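Sugar-binding transcriptional regulator, LACI family (Escherichia coli K12, PDB 3DBI) represses the cryptic asc operon, acting as a sequence-specific DNA-binding transcription factor. Local coordinates at residues L64-T69 and L96-G101; G75-E80 and T298-E303; P145-N150 and G306-M311; A179-I184 and D331-P336; G222-A227 and D251-G256. One frame throughout, in Å; residues are numbered along the deposited sequence. Where two conformers were deposited one is given.

Contact 1 of 5, residues L64-T69 and L96-G101; sequences LGLVVT and LLLADG
Ala-99 O is gripped twice by strand 63-68: Val-68 N donates a hydrogen bond of 2.7 Å to Ala-99 O. Val-67 CA makes a CA-H...O contact with Ala-99 O at 3.4 Å. Four more backbone bonds continue the parallel pairing, from Leu-97 N on Leu-64 O, almost linear at 177°, to Gly-101 N on Val-68 O. Leu-64, Leu-66 and Val-68 share one face with Leu-96 and Leu-98, turned to helix 77-91. There Leu-98 forks between two neighbours: its CD2 lies 3.7 Å from Leu-66 CB, while its CD1 meets Val-68 CG2 at 3.7 Å. The CG of Leu-96 stands opposite the backbone N (chi1 -176°), which swings CD1 back over the first strand to 3.9 Å from Leu-64 CB. On the other face Leu-97 and Ala-99 pack against helix 105-117. This is the first beta-alpha-beta crossover of a Rossmann-like domain, and Leu-96 to Leu-98 also pair antiparallel with a strand of the second subunit. Asp-100 turns its OD1 to Lys-102 N. The polar backbone is thus satisfied within the sheet, the leucine and valine branches make a buried apolar layer, and the sheet itself runs on into the second subunit.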
# COMPACT_ATOMS: atom_id res chain seq x y z
N LEU A 64 14.60 4.88 20.28
CA LEU A 64 13.42 5.49 19.70
C LEU A 64 12.31 4.46 19.65
O LEU A 64 12.56 3.29 19.35
CB LEU A 64 13.73 5.96 18.30
CG LEU A 64 13.21 7.34 17.92
CD1 LEU A 64 14.37 8.11 17.37
CD2 LEU A 64 12.06 7.24 16.92
N GLY A 65 11.09 4.88 19.93
CA GLY A 65 9.95 3.97 19.96
C GLY A 65 8.93 4.27 18.88
O GLY A 65 8.69 5.43 18.53
N LEU A 66 8.34 3.22 18.34
CA LEU A 66 7.27 3.37 17.37
C LEU A 66 6.17 2.35 17.66
O LEU A 66 6.44 1.16 17.84
CB LEU A 66 7.81 3.23 15.94
CG LEU A 66 6.83 3.16 14.76
CD1 LEU A 66 6.03 4.45 14.63
CD2 LEU A 66 7.57 2.88 13.47
N VAL A 67 4.93 2.84 17.74
CA VAL A 67 3.78 1.99 17.94
C VAL A 67 3.22 1.56 16.59
O VAL A 67 2.82 2.39 15.78
CB VAL A 67 2.66 2.70 18.76
CG1 VAL A 67 1.43 1.82 18.87
CG2 VAL A 67 3.17 3.09 20.15
N VAL A 68 3.21 0.25 16.35
CA VAL A 68 2.57 -0.31 15.16
C VAL A 68 1.07 -0.29 15.41
O VAL A 68 0.60 -0.83 16.40
CB VAL A 68 3.02 -1.78 14.92
CG1 VAL A 68 2.46 -2.31 13.62
CG2 VAL A 68 4.53 -1.87 14.91
N THR A 69 0.32 0.35 14.53
CA THR A 69 -1.13 0.41 14.68
C THR A 69 -1.85 -0.21 13.50
O THR A 69 -1.24 -0.49 12.46
CB THR A 69 -1.66 1.86 14.87
OG1 THR A 69 -1.18 2.68 13.81
CG2 THR A 69 -1.22 2.44 16.21
N LEU A 96 15.81 1.56 17.10
CA LEU A 96 14.38 1.71 16.87
C LEU A 96 13.59 0.49 17.35
O LEU A 96 13.76 -0.62 16.83
CB LEU A 96 14.07 2.01 15.39
CG LEU A 96 12.59 2.28 15.06
CD1 LEU A 96 12.04 3.50 15.81
CD2 LEU A 96 12.40 2.45 13.56
N LEU A 97 12.74 0.71 18.35
CA LEU A 97 11.92 -0.35 18.97
C LEU A 97 10.48 -0.27 18.50
O LEU A 97 9.88 0.80 18.49
CB LEU A 97 11.93 -0.19 20.49
CG LEU A 97 12.88 -0.93 21.44
CD1 LEU A 97 12.45 -2.37 21.62
CD2 LEU A 97 14.34 -0.86 21.00
N LEU A 98 9.92 -1.42 18.12
CA LEU A 98 8.50 -1.49 17.78
C LEU A 98 7.66 -2.05 18.91
O LEU A 98 8.11 -2.92 19.66
CB LEU A 98 8.26 -2.33 16.53
CG LEU A 98 8.82 -1.79 15.21
CD1 LEU A 98 8.11 -2.44 14.03
CD2 LEU A 98 8.71 -0.28 15.11
N ALA A 99 6.45 -1.52 19.05
CA ALA A 99 5.47 -2.08 19.97
C ALA A 99 4.16 -2.22 19.23
O ALA A 99 3.79 -1.36 18.44
CB ALA A 99 5.30 -1.19 21.17
N ASP A 100 3.48 -3.33 19.48
CA ASP A 100 2.24 -3.66 18.80
C ASP A 100 1.07 -2.99 19.53
O ASP A 100 0.72 -3.36 20.67
CB ASP A 100 2.07 -5.18 18.74
CG ASP A 100 0.82 -5.62 17.99
OD1 ASP A 100 0.20 -4.79 17.28
OD2 ASP A 100 0.47 -6.81 18.13
N GLY A 101 0.45 -2.02 18.87
CA GLY A 101 -0.69 -1.31 19.43
C GLY A 101 -2.01 -2.06 19.29
O GLY A 101 -3.04 -1.63 19.82

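Contact 2 of 5, residues G75-E80 and T298-E303; sequences GIYFSE and TEMIQE
Ile-301 drives into the first turn of helix 77-91, and this is the tight half of the contact. Its two branches part at CB: CG2 rests 3.8 Å from the backbone Glu-80 O, while CG1, opposite the carbonyl carbon at chi1 -51°, touches Glu-80 CB at 3.8 Å. A further bend carries CD1 to 3.7 Å from Tyr-77 O. Next to it, Met-300, a selenomethionine, sets its terminal CE at the edge of the Tyr-77 ring, near the ring plane and 4.0 Å from CE1. Leu-81 and Leu-149 also pack on Ile-301, so its apolar surroundings reach beyond the two segments. An alanine here would lose CG1, CG2 and CD1, and would probably open a gap between the helices beside Tyr-77 O and Glu-80 CB, with Leu-149 losing one of its neighbours.

The other half is looser and more polar. Glu-80 doubles back at CG, and its OE1 comes within 3.4 Å of Thr-298 OG1, while its OE2 is hydrogen-bonded to Tyr-73 of the second subunit. Both Glu-80 and Thr-298 are partly exposed, whereas Ile-301, Met-300 and Tyr-77 are buried. The Tyr-77 side chain lies about 6 Å from a bound phosphate, consistent with a place near the cleft between the subdomains. A helix from late in the chain, 297-313, thus packs beside the first helix of the N-terminal subdomain, as expected of the LacI and type I periplasmic-binding-protein fold, in which the chain passes between the subdomains more than once and returns late to the N-terminal one.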
# COMPACT_ATOMS: atom_id res chain seq x y z
N GLY A 75 -3.99 4.58 3.65
CA GLY A 75 -3.10 5.59 3.09
C GLY A 75 -1.65 5.21 3.36
O GLY A 75 -1.35 4.09 3.78
N ILE A 76 -0.75 6.16 3.15
CA ILE A 76 0.66 5.85 3.27
C ILE A 76 1.28 6.42 4.56
O ILE A 76 2.50 6.45 4.70
CB ILE A 76 1.45 6.28 1.99
CG1 ILE A 76 1.39 7.81 1.78
CG2 ILE A 76 0.92 5.53 0.76
CD1 ILE A 76 2.46 8.35 0.81
N TYR A 77 0.43 6.83 5.51
CA TYR A 77 0.90 7.52 6.71
C TYR A 77 1.90 6.70 7.52
O TYR A 77 3.03 7.15 7.75
CB TYR A 77 -0.25 7.93 7.63
CG TYR A 77 -1.14 9.04 7.11
CD1 TYR A 77 -0.77 10.38 7.23
CD2 TYR A 77 -2.37 8.74 6.50
CE1 TYR A 77 -1.61 11.40 6.75
CE2 TYR A 77 -3.19 9.73 6.03
CZ TYR A 77 -2.81 11.06 6.15
OH TYR A 77 -3.65 12.04 5.67
N PHE A 78 1.48 5.51 7.93
CA PHE A 78 2.29 4.66 8.80
C PHE A 78 3.56 4.16 8.12
O PHE A 78 4.63 4.19 8.73
CB PHE A 78 1.48 3.48 9.34
CG PHE A 78 2.29 2.57 10.23
CD1 PHE A 78 2.55 2.93 11.55
CD2 PHE A 78 2.82 1.38 9.74
CE1 PHE A 78 3.32 2.13 12.37
CE2 PHE A 78 3.58 0.57 10.54
CZ PHE A 78 3.83 0.94 11.86
N SER A 79 3.44 3.68 6.89
CA SER A 79 4.59 3.19 6.14
C SER A 79 5.67 4.26 5.97
O SER A 79 6.86 3.99 6.21
CB SER A 79 4.16 2.62 4.78
OG SER A 79 3.15 3.43 4.21
N GLU A 80 5.26 5.47 5.59
CA GLU A 80 6.20 6.59 5.45
C GLU A 80 6.83 6.95 6.78
O GLU A 80 8.05 7.20 6.86
CB GLU A 80 5.52 7.82 4.83
CG GLU A 80 5.29 7.74 3.32
CD GLU A 80 6.59 7.60 2.53
OE1 GLU A 80 7.37 8.57 2.48
OE2 GLU A 80 6.81 6.53 1.94
N THR A 298 4.32 13.29 2.86
CA THR A 298 5.76 13.27 2.97
C THR A 298 6.35 14.48 3.68
O THR A 298 7.29 14.36 4.41
CB THR A 298 6.38 13.03 1.59
OG1 THR A 298 6.47 11.62 1.36
CG2 THR A 298 7.73 13.59 1.51
N GLU A 299 5.76 15.63 3.46
CA GLU A 299 6.04 16.87 4.20
C GLU A 299 5.64 16.79 5.67
O GLU A 299 6.37 17.27 6.53
CB GLU A 299 5.34 18.07 3.54
CG GLU A 299 5.90 18.47 2.18
CD GLU A 299 5.27 17.73 1.00
OE1 GLU A 299 4.63 16.67 1.18
OE2 GLU A 299 5.43 18.22 -0.14
N MSE A 300 4.50 16.16 5.95
CA MSE A 300 4.03 15.92 7.32
C MSE A 300 5.00 15.02 8.09
O MSE A 300 5.29 15.29 9.26
CB MSE A 300 2.62 15.33 7.33
CG MSE A 300 1.52 16.28 6.86
SE MSE A 300 -0.15 15.37 6.51
CE MSE A 300 -0.55 14.86 8.34
N ILE A 301 5.51 13.99 7.42
CA ILE A 301 6.48 13.07 8.03
C ILE A 301 7.81 13.78 8.32
O ILE A 301 8.40 13.59 9.38
CB ILE A 301 6.75 11.80 7.16
CG1 ILE A 301 5.44 11.09 6.76
CG2 ILE A 301 7.65 10.83 7.89
CD1 ILE A 301 4.65 10.49 7.89
N GLN A 302 8.28 14.59 7.37
CA GLN A 302 9.52 15.35 7.56
C GLN A 302 9.39 16.36 8.70
O GLN A 302 10.31 16.53 9.49
CB GLN A 302 9.91 16.05 6.27
CG GLN A 302 10.53 15.11 5.25
CD GLN A 302 10.66 15.74 3.88
OE1 GLN A 302 9.77 16.46 3.41
NE2 GLN A 302 11.77 15.46 3.21
N GLU A 303 8.22 16.99 8.78
CA GLU A 303 7.85 17.89 9.87
C GLU A 303 7.89 17.19 11.23
O GLU A 303 8.48 17.71 12.17
CB GLU A 303 6.48 18.52 9.60
CG GLU A 303 5.99 19.50 10.65
CD GLU A 303 6.75 20.82 10.67
OE1 GLU A 303 7.31 21.22 9.63
OE2 GLU A 303 6.77 21.46 11.74

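Contact 3 of 5, residues P145-N150 and G306-M311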
# COMPACT_ATOMS: atom_id res chain seq x y z
N PRO A 145 9.14 12.81 24.80
CA PRO A 145 8.20 13.27 23.77
C PRO A 145 7.43 12.14 23.11
O PRO A 145 8.03 11.19 22.61
CB PRO A 145 9.09 13.96 22.73
CG PRO A 145 10.36 14.25 23.44
CD PRO A 145 10.53 13.19 24.48
N ILE A 146 6.11 12.24 23.13
CA ILE A 146 5.26 11.35 22.37
C ILE A 146 4.73 12.16 21.19
O ILE A 146 4.01 13.14 21.38
CB ILE A 146 4.12 10.80 23.25
CG1 ILE A 146 4.73 10.03 24.42
CG2 ILE A 146 3.16 9.91 22.45
CD1 ILE A 146 3.96 10.16 25.69
N MSE A 147 5.13 11.76 19.98
CA MSE A 147 4.74 12.46 18.76
C MSE A 147 3.54 11.80 18.13
O MSE A 147 3.45 10.58 18.07
CB MSE A 147 5.89 12.48 17.75
CG MSE A 147 7.24 12.92 18.32
SE MSE A 147 7.36 14.75 19.01
CE MSE A 147 6.65 15.73 17.49
N VAL A 148 2.60 12.62 17.65
CA VAL A 148 1.34 12.12 17.10
C VAL A 148 1.19 12.57 15.66
O VAL A 148 1.30 13.77 15.36
CB VAL A 148 0.13 12.59 17.93
CG1 VAL A 148 -1.15 11.93 17.45
CG2 VAL A 148 0.34 12.29 19.42
N LEU A 149 0.96 11.61 14.77
CA LEU A 149 0.78 11.90 13.36
C LEU A 149 -0.70 11.86 12.97
O LEU A 149 -1.43 10.98 13.43
CB LEU A 149 1.58 10.89 12.54
CG LEU A 149 1.45 10.92 11.01
CD1 LEU A 149 2.10 12.16 10.43
CD2 LEU A 149 2.06 9.66 10.44
N ASN A 150 -1.12 12.81 12.14
CA ASN A 150 -2.45 12.84 11.51
C ASN A 150 -3.62 13.03 12.49
O ASN A 150 -4.75 12.58 12.24
CB ASN A 150 -2.66 11.62 10.59
CG ASN A 150 -3.78 11.83 9.58
OD1 ASN A 150 -4.07 12.95 9.16
ND2 ASN A 150 -4.43 10.74 9.19
N GLY A 306 11.63 16.24 12.01
CA GLY A 306 12.32 17.48 12.35
C GLY A 306 12.03 17.99 13.75
O GLY A 306 12.95 18.36 14.48
N ARG A 307 10.75 17.99 14.13
CA ARG A 307 10.34 18.40 15.48
C ARG A 307 10.95 17.52 16.54
O ARG A 307 11.41 18.01 17.58
CB ARG A 307 8.83 18.40 15.62
CG ARG A 307 8.20 19.57 14.99
CD ARG A 307 6.84 19.82 15.49
NE ARG A 307 6.04 20.56 14.53
CZ ARG A 307 4.72 20.50 14.46
NH1 ARG A 307 4.05 19.74 15.28
NH2 ARG A 307 4.06 21.20 13.58
N LEU A 308 10.98 16.22 16.27
CA LEU A 308 11.49 15.24 17.22
C LEU A 308 13.00 15.36 17.39
O LEU A 308 13.53 15.19 18.49
CB LEU A 308 11.09 13.83 16.80
CG LEU A 308 11.40 12.71 17.79
CD1 LEU A 308 10.90 13.07 19.19
CD2 LEU A 308 10.81 11.41 17.31
N ILE A 309 13.69 15.66 16.30
CA ILE A 309 15.12 15.94 16.35
C ILE A 309 15.42 17.14 17.26
O ILE A 309 16.30 17.05 18.12
CB ILE A 309 15.72 16.11 14.93
CG1 ILE A 309 15.80 14.74 14.24
CG2 ILE A 309 17.11 16.75 14.98
CD1 ILE A 309 15.99 14.81 12.73
N PHE A 310 14.67 18.23 17.08
CA PHE A 310 14.80 19.40 17.94
C PHE A 310 14.50 19.08 19.40
O PHE A 310 15.21 19.56 20.28
CB PHE A 310 13.95 20.59 17.47
CG PHE A 310 14.01 21.77 18.41
CD1 PHE A 310 15.16 22.54 18.50
CD2 PHE A 310 12.94 22.06 19.26
CE1 PHE A 310 15.24 23.60 19.39
CE2 PHE A 310 13.02 23.12 20.15
CZ PHE A 310 14.17 23.88 20.22
N MSE A 311 13.46 18.29 19.66
CA MSE A 311 13.05 17.99 21.03
C MSE A 311 14.06 17.12 21.78
O MSE A 311 14.19 17.22 23.00
CB MSE A 311 11.66 17.37 21.08
CG MSE A 311 10.55 18.36 20.77
SE MSE A 311 8.85 17.56 21.06
CE MSE A 311 7.70 18.89 20.28
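Met-147, a selenomethionine on strand 146-149, meets helix 297-313 with every atom beyond CB. Its CB is aimed at the helix, and CG then presses into the fork of Leu-308, 3.8 Å from CD1 with CD2 only slightly farther. Met-147 SE follows, 3.8 Å from Met-311 SE, so that the two selenomethionines reach toward each other tip to tip. Bends at both chi2 and chi3 (-63° and -51°) curl the chain, which lets the terminal CE settle 3.9 Å from Arg-307 CB. Met-311 gets there by the opposite means, stretched out beyond CG, and on its way slides past Pro-145, whose CB lies 4.0 Å from Met-311 SE. Leu-308 CD1 comes to 4.1 Å from the same Pro-145 CB. No hydrogen bond crosses here. The guanidinium of Arg-307 goes its own way, to the carbonyls of Ser-158 and Ser-160 and a salt bridge with Glu-303. Strand 146-149 and helical residues 306-311 run nearly antiparallel, with axes 10.0 Å apart, and the helix lies on the same face of the parallel sheet as helix 77-91, whose Met-88 touches Leu-308; helix 132-141 covers Ile-146 and Val-148 on the other face.

Contact 4 of 5, residues A179-I184 and D331-P336; sequences AGHQEI and DSLIAP
Ala-179 and Ala-335 bring their backbones to 5.2 Å between CA atoms just where Gly-180, with a phi of 105°, ends helix 165-178 in a Schellman motif. At those angles a CB would jam against the carbonyl oxygen of Ala-179, and it would also stand close to the ring of Pro-336. That proline leans on the helix end from the other segment, with CD 3.4 Å from Ala-179 O and CG 3.4 Å from Gly-180 O.

His-181 is the side chain that binds the two loops together. Its CG stands opposite the carbonyl carbon (chi1 -65°), which turns the imidazole toward the C-terminal tail. NE2 donates a hydrogen bond of 2.7 Å to Ile-334 O, bent to 156° at the hydrogen and tilted somewhat out of the ring plane. Over one face of the ring lies Pro-336 CD, 3.6 Å from the centroid, a CH-pi contact. Leu-333 CD1 approaches NE2 obliquely at 4.1 Å. ND1 is hydrogen-bonded to Ser-244 OG, so both nitrogens of this buried imidazole have partners. A phenylalanine in its place has no ring nitrogen and would probably leave Ile-334 O and Ser-244 OG without this mate and the tail less firmly held. Ile-334 N in turn bonds Ser-273 OG, so Ile-334 is held through both its N and its O. While NE2 is the donor to Ile-334 O, ND1 may accept from Ser-244 OG, which would suit a neutral ring serving as a polar link between the two loops at a partly buried contact.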
# COMPACT_ATOMS: atom_id res chain seq x y z
N ALA A 179 -17.44 25.35 -10.38
CA ALA A 179 -17.56 24.79 -11.73
C ALA A 179 -19.02 24.61 -12.15
O ALA A 179 -19.30 24.20 -13.28
CB ALA A 179 -16.78 23.48 -11.85
N GLY A 180 -19.95 24.89 -11.23
CA GLY A 180 -21.38 24.88 -11.53
C GLY A 180 -22.19 23.70 -11.03
O GLY A 180 -23.36 23.55 -11.40
N HIS A 181 -21.59 22.86 -10.18
CA HIS A 181 -22.32 21.72 -9.62
C HIS A 181 -23.13 22.16 -8.41
O HIS A 181 -22.59 22.73 -7.46
CB HIS A 181 -21.38 20.57 -9.24
CG HIS A 181 -20.69 19.95 -10.42
ND1 HIS A 181 -21.28 18.98 -11.20
CD2 HIS A 181 -19.46 20.17 -10.94
CE1 HIS A 181 -20.44 18.62 -12.15
NE2 HIS A 181 -19.33 19.33 -12.02
N GLN A 182 -24.44 21.90 -8.46
CA GLN A 182 -25.35 22.32 -7.41
C GLN A 182 -25.80 21.13 -6.58
O GLN A 182 -25.95 21.23 -5.36
CB GLN A 182 -26.57 23.05 -8.01
CG GLN A 182 -26.25 24.42 -8.61
CD GLN A 182 -25.99 25.48 -7.55
OE1 GLN A 182 -26.86 25.80 -6.74
NE2 GLN A 182 -24.78 26.04 -7.56
N GLU A 183 -26.01 19.99 -7.24
CA GLU A 183 -26.38 18.76 -6.55
C GLU A 183 -25.18 17.81 -6.51
O GLU A 183 -24.81 17.21 -7.52
CB GLU A 183 -27.58 18.10 -7.25
CG GLU A 183 -28.88 18.91 -7.17
CD GLU A 183 -29.93 18.42 -8.16
OE1 GLU A 183 -29.79 18.72 -9.37
OE2 GLU A 183 -30.89 17.75 -7.74
N ILE A 184 -24.57 17.71 -5.33
CA ILE A 184 -23.32 16.96 -5.13
C ILE A 184 -23.51 15.83 -4.10
O ILE A 184 -23.84 16.09 -2.94
CB ILE A 184 -22.16 17.88 -4.68
CG1 ILE A 184 -21.92 19.01 -5.69
CG2 ILE A 184 -20.88 17.07 -4.45
CD1 ILE A 184 -21.07 20.15 -5.16
N ASP A 331 -9.59 14.30 -15.77
CA ASP A 331 -10.70 14.09 -16.71
C ASP A 331 -12.05 13.75 -16.08
O ASP A 331 -13.10 14.03 -16.67
CB ASP A 331 -10.34 13.03 -17.75
CG ASP A 331 -9.33 13.52 -18.76
OD1 ASP A 331 -9.22 14.75 -18.97
OD2 ASP A 331 -8.63 12.67 -19.35
N SER A 332 -12.03 13.18 -14.87
CA SER A 332 -13.26 12.79 -14.17
C SER A 332 -14.12 13.97 -13.70
O SER A 332 -15.26 13.78 -13.30
CB SER A 332 -12.94 11.86 -12.99
OG SER A 332 -12.43 12.58 -11.88
N LEU A 333 -13.56 15.18 -13.75
CA LEU A 333 -14.29 16.38 -13.35
C LEU A 333 -14.44 17.40 -14.49
O LEU A 333 -13.44 17.84 -15.09
CB LEU A 333 -13.60 17.02 -12.13
CG LEU A 333 -13.98 18.44 -11.69
CD1 LEU A 333 -15.41 18.50 -11.23
CD2 LEU A 333 -13.06 18.92 -10.58
N ILE A 334 -15.69 17.77 -14.79
CA ILE A 334 -16.00 18.86 -15.72
C ILE A 334 -17.06 19.81 -15.16
O ILE A 334 -17.47 19.67 -14.01
CB ILE A 334 -16.42 18.35 -17.15
CG1 ILE A 334 -17.42 17.19 -17.06
CG2 ILE A 334 -15.20 17.97 -17.99
CD1 ILE A 334 -18.89 17.57 -17.15
N ALA A 335 -17.50 20.75 -15.99
CA ALA A 335 -18.63 21.63 -15.67
C ALA A 335 -19.91 21.09 -16.33
O ALA A 335 -19.88 20.73 -17.50
CB ALA A 335 -18.33 23.04 -16.15
N PRO A 336 -21.04 21.03 -15.58
CA PRO A 336 -22.31 20.48 -16.09
C PRO A 336 -22.99 21.41 -17.12
O PRO A 336 -22.59 22.57 -17.22
CB PRO A 336 -23.16 20.35 -14.81
CG PRO A 336 -22.65 21.41 -13.92
CD PRO A 336 -21.17 21.50 -14.18

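Contact 5 of 5, residues G222-A227 and D251-G256; sequences GKWTPA and DDMAIG
Met-253, a selenomethionine, leaves its helix with CG opposite the carbonyl carbon (chi1 -75°), runs straight on to the selenium, and bends at chi3 (-80°) so that CE comes to 3.7 Å from Trp-224 CE3. Trp-224 has a left-handed backbone (phi 66°), which sends its CB away from helix 251-263; the methyl group reaches the indole obliquely. Along the way Met-253 CG lies 3.3 Å from Thr-225 O, and Met-253 SE sits 3.7 Å from Trp-224 N. A side chain on Gly-222 would collide with the selenium.

Both segments lie at the starts of helices, the first mostly in the loop leading in: helix 226-238 follows strand 219-220 and helix 251-263 follows strand 245-248 in the Rossmann-like C-terminal subdomain. Thr-225 is at the N-cap position of the first, followed by Pro-226. The indole lies about 5 Å from a bound phosphate and meets His-74 edge-to-face, consistent with a place beside the effector cleft between the subdomains of LacI-family proteins.

Backbones also touch. Pro-226 CA and Asp-252 O, and Gly-256 CA and Pro-226 O, make CA-H...O contacts, each 3.3 Å from carbon to oxygen. A CB on Gly-256 would strike Pro-226 O. Asp-252 lies alongside the proline, its CB 3.8 Å from Pro-226 CD and packed 3.7 Å from Trp-224 O, an oxygen hydrogen-bonded to Asn-250 ND2. Tyr-285 of the second subunit packs on Pro-226.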
# COMPACT_ATOMS: atom_id res chain seq x y z
N GLY A 222 -19.87 4.74 3.84
CA GLY A 222 -18.87 3.86 3.25
C GLY A 222 -17.89 3.34 4.28
O GLY A 222 -17.97 3.67 5.47
N LYS A 223 -16.95 2.53 3.81
CA LYS A 223 -16.02 1.80 4.66
C LYS A 223 -14.57 1.88 4.15
O LYS A 223 -13.77 0.98 4.43
CB LYS A 223 -16.44 0.32 4.74
CG LYS A 223 -17.59 0.02 5.68
CD LYS A 223 -18.28 -1.30 5.33
CE LYS A 223 -17.41 -2.52 5.64
NZ LYS A 223 -18.07 -3.78 5.21
N TRP A 224 -14.26 2.94 3.40
CA TRP A 224 -12.93 3.16 2.76
C TRP A 224 -12.53 2.16 1.66
O TRP A 224 -11.50 2.34 1.02
CB TRP A 224 -11.78 3.21 3.78
CG TRP A 224 -11.88 4.20 4.88
CD1 TRP A 224 -12.02 3.93 6.21
CD2 TRP A 224 -11.80 5.63 4.77
NE1 TRP A 224 -12.04 5.10 6.94
CE2 TRP A 224 -11.91 6.16 6.08
CE3 TRP A 224 -11.65 6.52 3.69
CZ2 TRP A 224 -11.87 7.54 6.35
CZ3 TRP A 224 -11.62 7.90 3.96
CH2 TRP A 224 -11.73 8.40 5.28
N THR A 225 -13.33 1.11 1.45
CA THR A 225 -13.01 0.06 0.49
C THR A 225 -13.68 0.36 -0.84
O THR A 225 -14.68 1.08 -0.87
CB THR A 225 -13.48 -1.34 0.97
OG1 THR A 225 -14.91 -1.38 1.02
CG2 THR A 225 -12.88 -1.70 2.33
N PRO A 226 -13.13 -0.19 -1.95
CA PRO A 226 -13.79 -0.12 -3.25
C PRO A 226 -15.21 -0.70 -3.30
O PRO A 226 -16.06 -0.14 -3.99
CB PRO A 226 -12.86 -0.92 -4.17
CG PRO A 226 -11.57 -0.95 -3.49
CD PRO A 226 -11.82 -0.85 -2.03
N ALA A 227 -15.46 -1.79 -2.57
CA ALA A 227 -16.81 -2.38 -2.50
C ALA A 227 -17.80 -1.38 -1.95
O ALA A 227 -18.87 -1.20 -2.54
CB ALA A 227 -16.81 -3.65 -1.65
N ASP A 251 -9.82 7.52 -2.83
CA ASP A 251 -9.70 7.06 -4.21
C ASP A 251 -10.25 5.66 -4.45
O ASP A 251 -10.91 5.42 -5.47
CB ASP A 251 -8.24 7.14 -4.68
CG ASP A 251 -7.79 8.57 -4.93
OD1 ASP A 251 -8.63 9.49 -4.84
OD2 ASP A 251 -6.59 8.78 -5.22
N ASP A 252 -9.99 4.74 -3.52
CA ASP A 252 -10.53 3.38 -3.58
C ASP A 252 -12.04 3.37 -3.71
O ASP A 252 -12.59 2.65 -4.55
CB ASP A 252 -10.10 2.56 -2.36
CG ASP A 252 -8.65 2.11 -2.43
OD1 ASP A 252 -7.84 2.74 -3.14
OD2 ASP A 252 -8.32 1.11 -1.76
N MSE A 253 -12.71 4.19 -2.89
CA MSE A 253 -14.16 4.31 -2.95
C MSE A 253 -14.61 4.94 -4.26
O MSE A 253 -15.62 4.52 -4.83
CB MSE A 253 -14.70 5.11 -1.76
CG MSE A 253 -14.69 4.33 -0.47
SE MSE A 253 -15.74 5.20 0.87
CE MSE A 253 -14.52 6.52 1.43
N ALA A 254 -13.84 5.92 -4.73
CA ALA A 254 -14.12 6.60 -6.00
C ALA A 254 -14.09 5.65 -7.20
O ALA A 254 -14.92 5.75 -8.10
CB ALA A 254 -13.16 7.76 -6.20
N ILE A 255 -13.13 4.73 -7.20
CA ILE A 255 -12.98 3.79 -8.29
C ILE A 255 -14.15 2.81 -8.24
O ILE A 255 -14.74 2.50 -9.28
CB ILE A 255 -11.60 3.08 -8.24
CG1 ILE A 255 -10.50 4.07 -8.66
CG2 ILE A 255 -11.58 1.85 -9.14
CD1 ILE A 255 -9.08 3.70 -8.21
N GLY A 256 -14.49 2.37 -7.03
CA GLY A 256 -15.67 1.54 -6.83
C GLY A 256 -16.94 2.23 -7.27
O GLY A 256 -17.75 1.64 -7.99

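How the contacts relate
From the N terminus, contact 1 closes first, a short loop from strand 63-68 to strand 95-100. Contact 2 opens inside that loop at residues 75-80 and closes only at 298-303, so the two cross; Phe-78 packs against strand 63-68 and joins them. Contact 3 opens at 145-150 and closes at 306-311, crossing contact 2 and sharing helix 297-313 with it. Contact 4, from 179-184 to 331-336, crosses both and lies in the other subdomain, about 40 Å from contact 3 between centres. Contact 5 closes a short loop, 222-256, within the spans of contacts 2, 3 and 4. Contacts 1 to 3 knit the N-terminal subdomain, contacts 4 and 5 the C-terminal one.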